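Local coordinates for protein DNA ligase (Aquifex aeolicus, PDB 3QWU) that is a putative ATP-dependent DNA ligase that binds adenosine and calcium and probably joins nucleic acid ends through an adenylated enzyme intermediate, at residues Glu8-Arg20 and Tyr29-Arg41. Sequence-based numbering, arbitrary orientation.
Sequences ELVKEALKKKKVR and YLRFNDDYKDIPR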
ATOM      1  N   GLU A   8      24.152 -17.587  24.303  1.00 94.66           N
ATOM      2  CA  GLU A   8      22.719 -17.703  24.660  1.00 95.75           C
ATOM      3  C   GLU A   8      21.879 -16.697  23.927  1.00 94.08           C
ATOM      4  O   GLU A   8      20.645 -16.794  23.936  1.00 94.32           O
ATOM      5  CB  GLU A   8      22.455 -17.556  26.165  1.00 98.25           C
ATOM      6  CG  GLU A   8      23.136 -18.595  27.007  1.00100.29           C
ATOM      7  CD  GLU A   8      24.574 -18.240  27.299  1.00100.12           C
ATOM      8  OE1 GLU A   8      25.038 -17.191  26.810  1.00 97.69           O
ATOM      9  OE2 GLU A   8      25.244 -19.010  28.021  1.00102.73           O
ATOM     10  N   LEU A   9      22.535 -15.710  23.318  1.00 92.63           N
ATOM     11  CA  LEU A   9      21.845 -14.843  22.386  1.00 90.78           C
ATOM     12  C   LEU A   9      21.533 -15.695  21.145  1.00 89.51           C
ATOM     13  O   LEU A   9      20.396 -15.698  20.663  1.00 88.60           O
ATOM     14  CB  LEU A   9      22.678 -13.587  22.070  1.00 89.62           C
ATOM     15  CG  LEU A   9      21.871 -12.306  21.778  1.00 88.34           C
ATOM     16  CD1 LEU A   9      22.600 -11.022  22.225  1.00 88.33           C
ATOM     17  CD2 LEU A   9      21.514 -12.240  20.311  1.00 86.15           C
ATOM     18  N   VAL A  10      22.520 -16.469  20.689  1.00 89.47           N
ATOM     19  CA  VAL A  10      22.342 -17.364  19.532  1.00 88.70           C
ATOM     20  C   VAL A  10      21.357 -18.503  19.824  1.00 90.42           C
ATOM     21  O   VAL A  10      20.520 -18.841  18.985  1.00 89.37           O
ATOM     22  CB  VAL A  10      23.707 -17.937  19.039  1.00 88.60           C
ATOM     23  CG1 VAL A  10      23.507 -18.971  17.928  1.00 88.21           C
ATOM     24  CG2 VAL A  10      24.627 -16.811  18.544  1.00 85.99           C
ATOM     25  N   LYS A  11      21.439 -19.072  21.025  1.00 93.34           N
ATOM     26  CA  LYS A  11      20.501 -20.108  21.462  1.00 95.13           C
ATOM     27  C   LYS A  11      19.035 -19.633  21.419  1.00 95.11           C
ATOM     28  O   LYS A  11      18.155 -20.381  20.975  1.00 95.31           O
ATOM     29  CB  LYS A  11      20.874 -20.587  22.864  1.00 97.98           C
ATOM     30  CG  LYS A  11      20.080 -21.802  23.379  1.00100.06           C
ATOM     31  CD  LYS A  11      20.551 -22.219  24.768  1.00102.24           C
ATOM     32  CE  LYS A  11      20.482 -23.727  24.978  1.00104.03           C
ATOM     33  NZ  LYS A  11      21.279 -24.132  26.165  1.00105.77           N
ATOM     34  N   GLU A  12      18.773 -18.403  21.865  1.00 95.04           N
ATOM     35  CA  GLU A  12      17.399 -17.879  21.902  1.00 95.33           C
ATOM     36  C   GLU A  12      16.902 -17.595  20.496  1.00 93.23           C
ATOM     37  O   GLU A  12      15.724 -17.816  20.206  1.00 93.50           O
ATOM     38  CB  GLU A  12      17.277 -16.614  22.777  1.00 95.83           C
ATOM     39  CG  GLU A  12      15.812 -16.152  23.078  1.00 96.98           C
ATOM     40  CD  GLU A  12      15.127 -16.896  24.253  1.00101.26           C
ATOM     41  OE1 GLU A  12      15.566 -16.762  25.420  1.00103.87           O
ATOM     42  OE2 GLU A  12      14.115 -17.593  24.021  1.00102.55           O
ATOM     43  N   ALA A  13      17.790 -17.121  19.621  1.00 91.35           N
ATOM     44  CA  ALA A  13      17.398 -16.816  18.241  1.00 89.10           C
ATOM     45  C   ALA A  13      17.232 -18.077  17.383  1.00 89.10           C
ATOM     46  O   ALA A  13      16.510 -18.043  16.391  1.00 88.25           O
ATOM     47  CB  ALA A  13      18.383 -15.855  17.598  1.00 87.20           C
ATOM     48  N   LEU A  14      17.899 -19.176  17.744  1.00 90.51           N
ATOM     49  CA  LEU A  14      17.603 -20.479  17.117  1.00 90.79           C
ATOM     50  C   LEU A  14      16.195 -20.918  17.511  1.00 92.10           C
ATOM     51  O   LEU A  14      15.452 -21.433  16.681  1.00 91.82           O
ATOM     52  CB  LEU A  14      18.604 -21.571  17.533  1.00 92.17           C
ATOM     53  CG  LEU A  14      19.735 -22.005  16.596  1.00 90.78           C
ATOM     54  CD1 LEU A  14      20.457 -23.246  17.163  1.00 91.66           C
ATOM     55  CD2 LEU A  14      19.214 -22.303  15.205  1.00 87.80           C
ATOM     56  N   LYS A  15      15.849 -20.714  18.784  1.00 93.71           N
ATOM     57  CA  LYS A  15      14.507 -21.014  19.301  1.00 95.04           C
ATOM     58  C   LYS A  15      13.459 -20.037  18.754  1.00 93.11           C
ATOM     59  O   LYS A  15      12.366 -20.451  18.368  1.00 93.61           O
ATOM     60  CB  LYS A  15      14.512 -21.006  20.842  1.00 97.49           C
ATOM     61  CG  LYS A  15      13.129 -21.025  21.528  1.00 99.46           C
ATOM     62  CD  LYS A  15      12.405 -22.368  21.400  1.00101.23           C
ATOM     63  CE  LYS A  15      11.002 -22.310  22.001  1.00101.98           C
ATOM     64  NZ  LYS A  15      11.048 -21.886  23.416  1.00103.71           N
ATOM     65  N   LYS A  16      13.786 -18.748  18.714  1.00 91.13           N
ATOM     66  CA  LYS A  16      12.851 -17.746  18.182  1.00 89.40           C
ATOM     67  C   LYS A  16      12.872 -17.700  16.632  1.00 86.28           C
ATOM     68  O   LYS A  16      12.116 -16.938  16.039  1.00 85.21           O
ATOM     69  CB  LYS A  16      13.150 -16.354  18.777  1.00 89.09           C
ATOM     70  CG  LYS A  16      11.913 -15.535  19.228  1.00 90.45           C
ATOM     71  CD  LYS A  16      11.071 -14.962  18.058  1.00 89.12           C
ATOM     72  CE  LYS A  16      10.174 -13.771  18.484  1.00 89.35           C
ATOM     73  NZ  LYS A  16       9.310 -14.072  19.695  1.00 91.20           N
ATOM     74  N   LYS A  17      13.723 -18.509  15.988  1.00 84.83           N
ATOM     75  CA  LYS A  17      13.830 -18.583  14.498  1.00 82.37           C
ATOM     76  C   LYS A  17      14.289 -17.286  13.763  1.00 79.03           C
ATOM     77  O   LYS A  17      13.861 -16.982  12.640  1.00 76.75           O
ATOM     78  CB  LYS A  17      12.552 -19.197  13.884  1.00 82.51           C
ATOM     79  CG  LYS A  17      12.679 -20.713  13.779  1.00 84.40           C
ATOM     80  CD  LYS A  17      11.363 -21.423  13.569  1.00 85.97           C
ATOM     81  CE  LYS A  17      11.550 -22.939  13.712  1.00 87.55           C
ATOM     82  NZ  LYS A  17      10.294 -23.580  14.184  1.00 89.49           N
ATOM     83  N   LYS A  18      15.187 -16.556  14.420  1.00 78.03           N
ATOM     84  CA  LYS A  18      15.891 -15.422  13.825  1.00 75.46           C
ATOM     85  C   LYS A  18      17.217 -15.886  13.190  1.00 73.78           C
ATOM     86  O   LYS A  18      17.683 -15.278  12.218  1.00 72.27           O
ATOM     87  CB  LYS A  18      16.181 -14.335  14.880  1.00 75.96           C
ATOM     88  CG  LYS A  18      14.965 -13.739  15.584  1.00 77.37           C
ATOM     89  CD  LYS A  18      13.790 -13.502  14.643  1.00 78.28           C
ATOM     90  CE  LYS A  18      12.818 -12.453  15.183  1.00 79.49           C
ATOM     91  NZ  LYS A  18      11.389 -12.780  14.865  1.00 80.93           N
ATOM     92  N   VAL A  19      17.818 -16.947  13.739  1.00 73.61           N
ATOM     93  CA  VAL A  19      19.018 -17.549  13.162  1.00 72.29           C
ATOM     94  C   VAL A  19      18.707 -18.965  12.653  1.00 72.52           C
ATOM     95  O   VAL A  19      17.847 -19.643  13.216  1.00 74.63           O
ATOM     96  CB  VAL A  19      20.189 -17.562  14.194  1.00 73.36           C
ATOM     97  CG1 VAL A  19      21.213 -18.666  13.885  1.00 72.45           C
ATOM     98  CG2 VAL A  19      20.859 -16.207  14.233  1.00 70.31           C
ATOM     99  N   ARG A  20      19.387 -19.379  11.576  1.00 70.39           N
ATOM    100  CA  ARG A  20      19.272 -20.722  10.987  1.00 70.28           C
ATOM    101  C   ARG A  20      20.645 -21.192  10.493  1.00 69.27           C
ATOM    102  O   ARG A  20      21.440 -20.403   9.980  1.00 67.79           O
ATOM    103  CB  ARG A  20      18.305 -20.772   9.788  1.00 69.22           C
ATOM    104  CG  ARG A  20      17.225 -19.717   9.758  1.00 69.54           C
ATOM    105  CD  ARG A  20      15.904 -20.220   9.207  1.00 71.05           C
ATOM    106  NE  ARG A  20      14.806 -19.516   9.877  1.00 73.92           N
ATOM    107  CZ  ARG A  20      13.991 -18.610   9.324  1.00 74.73           C
ATOM    108  NH1 ARG A  20      14.094 -18.276   8.038  1.00 73.86           N
ATOM    109  NH2 ARG A  20      13.039 -18.041  10.066  1.00 75.42           N
ATOM    110  N   TYR A  29      27.294 -23.031   8.505  1.00 60.18           N
ATOM    111  CA  TYR A  29      27.311 -21.732   9.186  1.00 59.32           C
ATOM    112  C   TYR A  29      25.957 -21.389   9.780  1.00 59.25           C
ATOM    113  O   TYR A  29      24.963 -22.048   9.486  1.00 59.65           O
ATOM    114  CB  TYR A  29      27.834 -20.595   8.259  1.00 57.23           C
ATOM    115  CG  TYR A  29      26.991 -20.246   7.032  1.00 55.74           C
ATOM    116  CD1 TYR A  29      26.350 -19.009   6.911  1.00 55.94           C
ATOM    117  CD2 TYR A  29      26.869 -21.130   5.975  1.00 56.49           C
ATOM    118  CE1 TYR A  29      25.601 -18.679   5.752  1.00 53.57           C
ATOM    119  CE2 TYR A  29      26.116 -20.820   4.822  1.00 55.33           C
ATOM    120  CZ  TYR A  29      25.485 -19.601   4.713  1.00 54.46           C
ATOM    121  OH  TYR A  29      24.737 -19.356   3.572  1.00 51.83           O
ATOM    122  N   LEU A  30      25.938 -20.387  10.655  1.00 59.18           N
ATOM    123  CA  LEU A  30      24.693 -19.855  11.215  1.00 59.39           C
ATOM    124  C   LEU A  30      24.421 -18.512  10.562  1.00 57.78           C
ATOM    125  O   LEU A  30      25.352 -17.724  10.363  1.00 56.74           O
ATOM    126  CB  LEU A  30      24.811 -19.716  12.722  1.00 60.90           C
ATOM    127  CG  LEU A  30      24.972 -21.054  13.479  1.00 62.80           C
ATOM    128  CD1 LEU A  30      26.434 -21.641  13.408  1.00 64.30           C
ATOM    129  CD2 LEU A  30      24.538 -20.896  14.902  1.00 58.43           C
ATOM    130  N   ARG A  31      23.159 -18.265  10.205  1.00 57.82           N
ATOM    131  CA  ARG A  31      22.769 -17.077   9.442  1.00 56.34           C
ATOM    132  C   ARG A  31      21.645 -16.320  10.112  1.00 57.17           C
ATOM    133  O   ARG A  31      20.597 -16.891  10.405  1.00 58.25           O
ATOM    134  CB  ARG A  31      22.289 -17.498   8.059  1.00 55.83           C
ATOM    135  CG  ARG A  31      21.863 -16.346   7.165  1.00 54.42           C
ATOM    136  CD  ARG A  31      21.439 -16.842   5.810  1.00 54.89           C
ATOM    137  NE  ARG A  31      20.115 -17.470   5.826  1.00 56.55           N
ATOM    138  CZ  ARG A  31      18.943 -16.829   5.726  1.00 52.24           C
ATOM    139  NH1 ARG A  31      18.876 -15.518   5.633  1.00 50.90           N
ATOM    140  NH2 ARG A  31      17.824 -17.516   5.722  1.00 52.30           N
ATOM    141  N   PHE A  32      21.855 -15.031  10.342  1.00 57.23           N
ATOM    142  CA  PHE A  32      20.812 -14.171  10.917  1.00 58.11           C
ATOM    143  C   PHE A  32      19.782 -13.797   9.862  1.00 58.04           C
ATOM    144  O   PHE A  32      20.054 -13.001   8.955  1.00 56.59           O
ATOM    145  CB  PHE A  32      21.417 -12.917  11.566  1.00 57.66           C
ATOM    146  CG  PHE A  32      21.812 -13.136  12.994  1.00 58.66           C
ATOM    147  CD1 PHE A  32      23.066 -13.604  13.316  1.00 58.90           C
ATOM    148  CD2 PHE A  32      20.897 -12.929  14.012  1.00 59.69           C
ATOM    149  CE1 PHE A  32      23.414 -13.822  14.659  1.00 62.74           C
ATOM    150  CE2 PHE A  32      21.217 -13.168  15.362  1.00 61.74           C
ATOM    151  CZ  PHE A  32      22.470 -13.603  15.691  1.00 62.61           C
ATOM    152  N   ASN A  33      18.596 -14.380   9.978  1.00 60.05           N
ATOM    153  CA  ASN A  33      17.556 -14.201   8.975  1.00 60.28           C
ATOM    154  C   ASN A  33      16.854 -12.860   9.134  1.00 60.04           C
ATOM    155  O   ASN A  33      16.387 -12.286   8.164  1.00 58.35           O
ATOM    156  CB  ASN A  33      16.537 -15.333   9.072  1.00 62.31           C
ATOM    157  CG  ASN A  33      15.478 -15.242   8.005  1.00 62.92           C
ATOM    158  OD1 ASN A  33      15.734 -15.552   6.847  1.00 65.07           O
ATOM    159  ND2 ASN A  33      14.272 -14.805   8.388  1.00 66.50           N
ATOM    160  N   ASP A  34      16.775 -12.387  10.375  1.00 61.91           N
ATOM    161  CA  ASP A  34      16.251 -11.059  10.698  1.00 62.11           C
ATOM    162  C   ASP A  34      17.164 -10.374  11.684  1.00 62.63           C
ATOM    163  O   ASP A  34      18.031 -11.017  12.289  1.00 63.76           O
ATOM    164  CB  ASP A  34      14.872 -11.174  11.377  1.00 63.58           C
ATOM    165  CG  ASP A  34      13.723 -11.234  10.384  1.00 64.45           C
ATOM    166  OD1 ASP A  34      13.802 -10.607   9.290  1.00 62.67           O
ATOM    167  OD2 ASP A  34      12.727 -11.922  10.716  1.00 68.88           O
ATOM    168  N   ASP A  35      16.928  -9.077  11.871  1.00 62.35           N
ATOM    169  CA  ASP A  35      17.495  -8.343  12.990  1.00 63.46           C
ATOM    170  C   ASP A  35      17.089  -9.035  14.267  1.00 65.75           C
ATOM    171  O   ASP A  35      15.980  -9.555  14.390  1.00 66.59           O
ATOM    172  CB  ASP A  35      16.988  -6.908  13.030  1.00 63.02           C
ATOM    173  CG  ASP A  35      17.449  -6.082  11.851  1.00 61.75           C
ATOM    174  OD1 ASP A  35      18.505  -6.384  11.267  1.00 62.76           O
ATOM    175  OD2 ASP A  35      16.739  -5.125  11.487  1.00 64.11           O
ATOM    176  N   TYR A  36      18.009  -9.076  15.215  1.00 67.33           N
ATOM    177  CA  TYR A  36      17.719  -9.600  16.540  1.00 69.37           C
ATOM    178  C   TYR A  36      18.651  -8.936  17.562  1.00 69.77           C
ATOM    179  O   TYR A  36      19.884  -9.085  17.486  1.00 69.00           O
ATOM    180  CB  TYR A  36      17.861 -11.132  16.561  1.00 70.87           C
ATOM    181  CG  TYR A  36      17.394 -11.789  17.862  1.00 75.14           C
ATOM    182  CD1 TYR A  36      18.242 -12.624  18.585  1.00 77.72           C
ATOM    183  CD2 TYR A  36      16.096 -11.565  18.369  1.00 77.56           C
ATOM    184  CE1 TYR A  36      17.821 -13.224  19.775  1.00 81.19           C
ATOM    185  CE2 TYR A  36      15.670 -12.162  19.559  1.00 79.52           C
ATOM    186  CZ  TYR A  36      16.536 -12.986  20.261  1.00 81.90           C
ATOM    187  OH  TYR A  36      16.135 -13.590  21.442  1.00 84.40           O
ATOM    188  N   LYS A  37      18.049  -8.195  18.496  1.00 70.29           N
ATOM    189  CA  LYS A  37      18.778  -7.583  19.604  1.00 71.48           C
ATOM    190  C   LYS A  37      20.062  -6.893  19.103  1.00 69.66           C
ATOM    191  O   LYS A  37      21.183  -7.196  19.571  1.00 69.69           O
ATOM    192  CB  LYS A  37      19.084  -8.633  20.696  1.00 73.89           C
ATOM    193  CG  LYS A  37      18.142  -8.594  21.923  1.00 77.48           C
ATOM    194  CD  LYS A  37      18.887  -8.933  23.247  1.00 80.81           C
ATOM    195  CE  LYS A  37      18.515  -7.967  24.397  1.00 83.21           C
ATOM    196  NZ  LYS A  37      18.803  -6.522  24.066  1.00 80.88           N
ATOM    197  N   ASP A  38      19.869  -5.998  18.121  1.00 66.96           N
ATOM    198  CA  ASP A  38      20.942  -5.156  17.520  1.00 65.32           C
ATOM    199  C   ASP A  38      21.928  -5.880  16.584  1.00 63.18           C
ATOM    200  O   ASP A  38      22.753  -5.209  15.958  1.00 62.48           O
ATOM    201  CB  ASP A  38      21.749  -4.388  18.595  1.00 66.86           C
ATOM    202  CG  ASP A  38      20.863  -3.768  19.669  1.00 69.15           C
ATOM    203  OD1 ASP A  38      21.254  -3.809  20.854  1.00 75.82           O
ATOM    204  OD2 ASP A  38      19.772  -3.262  19.340  1.00 68.66           O
ATOM    205  N   ILE A  39      21.865  -7.219  16.499  1.00 62.08           N
ATOM    206  CA  ILE A  39      22.641  -7.977  15.499  1.00 59.88           C
ATOM    207  C   ILE A  39      21.975  -7.808  14.158  1.00 57.03           C
ATOM    208  O   ILE A  39      20.884  -8.317  13.929  1.00 57.35           O
ATOM    209  CB  ILE A  39      22.690  -9.505  15.785  1.00 61.15           C
ATOM    210  CG1 ILE A  39      23.249  -9.801  17.186  1.00 62.76           C
ATOM    211  CG2 ILE A  39      23.488 -10.254  14.693  1.00 59.34           C
ATOM    212  CD1 ILE A  39      24.498  -9.067  17.512  1.00 62.83           C
ATOM    213  N   PRO A  40      22.609  -7.082  13.251  1.00 54.80           N
ATOM    214  CA  PRO A  40      21.924  -6.904  11.968  1.00 52.32           C
ATOM    215  C   PRO A  40      21.746  -8.228  11.197  1.00 51.13           C
ATOM    216  O   PRO A  40      22.605  -9.123  11.270  1.00 51.19           O
ATOM    217  CB  PRO A  40      22.820  -5.918  11.229  1.00 50.75           C
ATOM    218  CG  PRO A  40      24.141  -6.079  11.805  1.00 51.60           C
ATOM    219  CD  PRO A  40      23.965  -6.504  13.235  1.00 54.91           C
ATOM    220  N   ARG A  41      20.572  -8.365  10.574  1.00 49.52           N
ATOM    221  CA  ARG A  41      20.270  -9.375   9.540  1.00 48.04           C
ATOM    222  C   ARG A  41      21.411  -9.544   8.537  1.00 45.72           C
ATOM    223  O   ARG A  41      21.992  -8.586   8.101  1.00 45.26           O
ATOM    224  CB  ARG A  41      18.988  -8.950   8.793  1.00 47.55           C
ATOM    225  CG  ARG A  41      18.745  -9.630   7.464  1.00 47.65           C
ATOM    226  CD  ARG A  41      17.340  -9.375   6.898  1.00 47.73           C
ATOM    227  NE  ARG A  41      17.166 -10.139   5.655  1.00 47.75           N
ATOM    228  CZ  ARG A  41      17.453  -9.699   4.425  1.00 48.97           C
ATOM    229  NH1 ARG A  41      17.919  -8.455   4.223  1.00 49.22           N
ATOM    230  NH2 ARG A  41      17.267 -10.506   3.376  1.00 47.30           N
TER
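Tyr36 lies against helix 7-15 while Val19 pairs with Phe32 in an antiparallel beta hairpin, strands 19-24 and 27-32, and the two contacts together illustrate how a short helix is folded back onto the hairpin that follows it. Ala13 CB meets Tyr36 CD1 obliquely at 3.4 Å, Leu9 CD2 reaches the same CD1 at 3.7 Å from the opposite side of the ring, and Leu9 O lies at the ring edge, in its plane. On the same side as Ala13, Lys18 CG approaches Tyr36 CD2, also obliquely, its chain crossing that of Tyr36 at about a right angle, while Glu12 CG packs beside the hydroxyl. Tyr36 CG stands anti to its own backbone nitrogen (chi1 -172°), which carries the ring to the helix. With an alanine here, Leu9 and Ala13 would probably lose their aromatic partner and a gap would open between helix and loop. Deeper in, the Phe32 ring is sandwiched, with Val19 CG2 over one face and Ile39 CG2 over the opposite one; Val10 CG1 meets Leu30 CD2 at 3.7 Å, and Ile45 of the next strand backs both. Behind these apolar contacts, Arg20 and Arg31 exchange two backbone hydrogen bonds, and Ala13 O accepts from both Lys18 N and Val19 N, tying the helix end to the strand start. A type I' turn from Tyr36 to Ile39 shapes the loop. Arg31, salt-bridged to Glu22, also gives NH2 to Asn33 OD1 at 3.1 Å, and the Asn33 backbone completes the hairpin pairing: its N donates to Lys18 O at 2.6 Å, with a C=O...N angle of 170°.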